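Local coordinates for protein isomaltodextranase (Arthrobacter globiformis, PDB 5AWO) that hydrolyses alpha-1,6-glucosidic linkages in dextran-type polysaccharides, releasing successive isomaltose units from the non-reducing chain ends, at residues A[157-165]-A[214-222]. Residues are numbered along the deposited sequence; the frame is centred on the assembly and turned at random.
Sequences GDFFARDIG and IGQVNAPHG
The Asp158 carboxylate meets the His221 imidazole at its edge, nearly in the plane of the ring. Their planes are only 8° apart. His221 NE2 donates to Asp158 OD2 at 2.6 Å, nearly straight and on the syn lone pair. The Asp158 carboxylate gets there because CG stands anti to the backbone N (chi1 -175°). Asp158 OD1 takes a hydrogen bond from a water at 2.8 Å. That water also donates to Phe159 O and accepts from Ala219 N, so one molecule ties both segments. An alanine in place of Asp158 would probably leave His221 NE2 without its acceptor and the water without one of its three partners.

Further along, Asp163 N donates to Val217 O at 2.8 Å, from above the carbonyl plane. The Asp163 side chain lies over the Gln216-Val217 backbone, with Asp163 CB 3.4 Å from Gln216 O. Arg162 lays one guanidinium face over Ala219 N, and Arg162 NH1 lies 3.8 Å from Ala219 CB. Its bend at chi3 (70°) accompanies a salt bridge from NE to Asp163 OD1. Asn218 CB packs against Phe159 O, the carbonyl that opens the type II turn from Phe159 to Arg162. At the far end, Ile164 and Ile214 touch through their CG2 methyls.

The contact joins two loops of the GH27 catalytic barrel domain. The Phe160 side chain lies about 7 Å from that of Asp201, the probable nucleophile, and meets Trp129 and Phe202 edge-to-face. His221 ND1 bonds Tyr206 O, and its ring stacks on Tyr206. Helix 203-208 also presents Trp205 to Ala161, Ile164, Ile214 and Val217, while strand 169-172 places Trp171 against Asp158 and Asn218.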
loop_
_atom_site.group_PDB
_atom_site.type_symbol
_atom_site.label_atom_id
_atom_site.label_comp_id
_atom_site.label_asym_id
_atom_site.label_seq_id
_atom_site.Cartn_x
_atom_site.Cartn_y
_atom_site.Cartn_z
ATOM N N GLY A 157 29.161 20.156 -0.748
ATOM C CA GLY A 157 28.582 20.313 0.571
ATOM C C GLY A 157 27.173 19.781 0.771
ATOM O O GLY A 157 26.692 19.794 1.890
ATOM N N ASP A 158 26.525 19.298 -0.290
ATOM C CA ASP A 158 25.090 18.944 -0.224
ATOM C C ASP A 158 24.966 17.486 0.255
ATOM O O ASP A 158 24.618 16.580 -0.508
ATOM C CB ASP A 158 24.413 19.184 -1.590
ATOM C CG ASP A 158 22.911 18.959 -1.575
ATOM O OD1 ASP A 158 22.333 18.641 -0.517
ATOM O OD2 ASP A 158 22.283 19.095 -2.641
ATOM N N PHE A 159 25.304 17.275 1.526
ATOM C CA PHE A 159 25.291 15.965 2.157
ATOM C C PHE A 159 23.933 15.646 2.738
ATOM O O PHE A 159 23.225 16.517 3.284
ATOM C CB PHE A 159 26.305 15.855 3.297
ATOM C CG PHE A 159 27.721 15.908 2.819
ATOM C CD1 PHE A 159 28.263 14.859 2.078
ATOM C CD2 PHE A 159 28.504 17.001 3.089
ATOM C CE1 PHE A 159 29.575 14.911 1.616
ATOM C CE2 PHE A 159 29.826 17.044 2.647
ATOM C CZ PHE A 159 30.352 16.012 1.914
ATOM N N PHE A 160 23.556 14.386 2.573
ATOM C CA PHE A 160 22.474 13.821 3.362
ATOM C C PHE A 160 22.767 14.052 4.840
ATOM O O PHE A 160 23.860 13.737 5.321
ATOM C CB PHE A 160 22.387 12.321 3.055
ATOM C CG PHE A 160 21.541 11.550 4.030
ATOM C CD1 PHE A 160 20.182 11.786 4.113
ATOM C CD2 PHE A 160 22.107 10.618 4.847
ATOM C CE1 PHE A 160 19.397 11.076 5.019
ATOM C CE2 PHE A 160 21.345 9.909 5.753
ATOM C CZ PHE A 160 19.987 10.148 5.840
ATOM N N ALA A 161 21.777 14.590 5.554
ATOM C CA ALA A 161 21.882 14.828 7.006
ATOM C C ALA A 161 22.985 15.813 7.384
ATOM O O ALA A 161 23.480 15.771 8.502
ATOM C CB ALA A 161 22.038 13.512 7.769
ATOM N N ARG A 162 23.354 16.679 6.449
ATOM C CA ARG A 162 24.434 17.654 6.647
ATOM C C ARG A 162 24.344 18.361 7.992
ATOM O O ARG A 162 25.346 18.529 8.689
ATOM C CB ARG A 162 24.347 18.675 5.525
ATOM C CG ARG A 162 25.301 19.857 5.583
ATOM C CD ARG A 162 24.942 20.845 4.490
ATOM N NE ARG A 162 23.680 21.535 4.754
ATOM C CZ ARG A 162 23.075 22.383 3.930
ATOM N NH1 ARG A 162 23.593 22.667 2.747
ATOM N NH2 ARG A 162 21.932 22.948 4.297
ATOM N N ASP A 163 23.142 18.776 8.363
ATOM C CA ASP A 163 23.017 19.663 9.514
ATOM C C ASP A 163 23.063 18.947 10.847
ATOM O O ASP A 163 23.155 19.607 11.883
ATOM C CB ASP A 163 21.777 20.531 9.382
ATOM C CG ASP A 163 21.794 21.362 8.134
ATOM O OD1 ASP A 163 22.844 21.970 7.815
ATOM O OD2 ASP A 163 20.777 21.426 7.438
ATOM N N ILE A 164 23.026 17.616 10.839
ATOM C CA ILE A 164 23.201 16.829 12.051
ATOM C C ILE A 164 24.459 15.973 11.968
ATOM O O ILE A 164 24.590 14.938 12.627
ATOM C CB ILE A 164 21.930 16.006 12.381
ATOM C CG1 ILE A 164 21.499 15.113 11.215
ATOM C CG2 ILE A 164 20.798 16.945 12.766
ATOM C CD1 ILE A 164 20.498 14.056 11.642
ATOM N N GLY A 165 25.394 16.413 11.122
ATOM C CA GLY A 165 26.707 15.789 11.070
ATOM C C GLY A 165 26.989 14.862 9.896
ATOM O O GLY A 165 28.093 14.335 9.800
ATOM N N ILE A 214 13.095 16.914 14.482
ATOM C CA ILE A 214 14.526 17.256 14.635
ATOM C C ILE A 214 14.800 18.727 14.356
ATOM O O ILE A 214 15.405 19.433 15.184
ATOM C CB ILE A 214 15.407 16.411 13.685
ATOM C CG1 ILE A 214 15.199 14.930 13.949
ATOM C CG2 ILE A 214 16.869 16.763 13.872
ATOM C CD1 ILE A 214 16.020 14.023 13.051
ATOM N N GLY A 215 14.377 19.195 13.185
ATOM C CA GLY A 215 14.707 20.514 12.710
ATOM C C GLY A 215 15.146 20.486 11.252
ATOM O O GLY A 215 14.686 19.638 10.494
ATOM N N GLN A 216 16.013 21.416 10.865
ATOM C CA GLN A 216 16.654 21.385 9.560
ATOM C C GLN A 216 17.683 20.285 9.570
ATOM O O GLN A 216 18.544 20.201 10.466
ATOM C CB GLN A 216 17.390 22.700 9.240
ATOM C CG GLN A 216 16.579 23.956 9.399
ATOM C CD GLN A 216 15.427 24.042 8.437
ATOM O OE1 GLN A 216 15.481 23.487 7.335
ATOM N NE2 GLN A 216 14.388 24.785 8.824
ATOM N N VAL A 217 17.605 19.397 8.590
ATOM C CA VAL A 217 18.544 18.286 8.544
ATOM C C VAL A 217 19.534 18.358 7.381
ATOM O O VAL A 217 20.649 17.871 7.497
ATOM C CB VAL A 217 17.813 16.935 8.535
ATOM C CG1 VAL A 217 17.153 16.716 9.892
ATOM C CG2 VAL A 217 16.809 16.839 7.408
ATOM N N ASN A 218 19.099 18.906 6.245
ATOM C CA ASN A 218 20.004 19.140 5.110
ATOM C C ASN A 218 19.404 20.145 4.134
ATOM O O ASN A 218 18.353 20.727 4.413
ATOM C CB ASN A 218 20.434 17.809 4.456
ATOM C CG ASN A 218 19.287 16.988 3.887
ATOM O OD1 ASN A 218 18.476 17.464 3.058
ATOM N ND2 ASN A 218 19.248 15.745 4.280
ATOM N N ALA A 219 20.083 20.385 3.014
ATOM C CA ALA A 219 19.543 21.269 1.992
ATOM C C ALA A 219 18.230 20.750 1.427
ATOM O O ALA A 219 18.089 19.541 1.224
ATOM C CB ALA A 219 20.547 21.438 0.860
ATOM N N PRO A 220 17.268 21.643 1.136
ATOM C CA PRO A 220 16.087 21.260 0.392
ATOM C C PRO A 220 16.413 21.059 -1.095
ATOM O O PRO A 220 17.359 21.676 -1.604
ATOM C CB PRO A 220 15.151 22.452 0.585
ATOM C CG PRO A 220 16.088 23.604 0.657
ATOM C CD PRO A 220 17.289 23.103 1.388
ATOM N N HIS A 221 15.612 20.276 -1.792
ATOM C CA HIS A 221 15.767 20.127 -3.252
ATOM C C HIS A 221 14.563 20.511 -4.068
ATOM O O HIS A 221 14.663 20.611 -5.296
ATOM C CB HIS A 221 16.295 18.732 -3.576
ATOM C CG HIS A 221 17.622 18.498 -2.951
ATOM N ND1 HIS A 221 17.765 18.086 -1.648
ATOM C CD2 HIS A 221 18.874 18.784 -3.390
ATOM C CE1 HIS A 221 19.047 18.060 -1.332
ATOM N NE2 HIS A 221 19.743 18.488 -2.375
ATOM N N GLY A 222 13.432 20.768 -3.392
ATOM C CA GLY A 222 12.259 21.348 -4.030
ATOM C C GLY A 222 11.279 20.345 -4.600
ATOM O O GLY A 222 11.616 19.183 -4.880
HETATM O O HOH W 1 22.605 19.025 2.231
#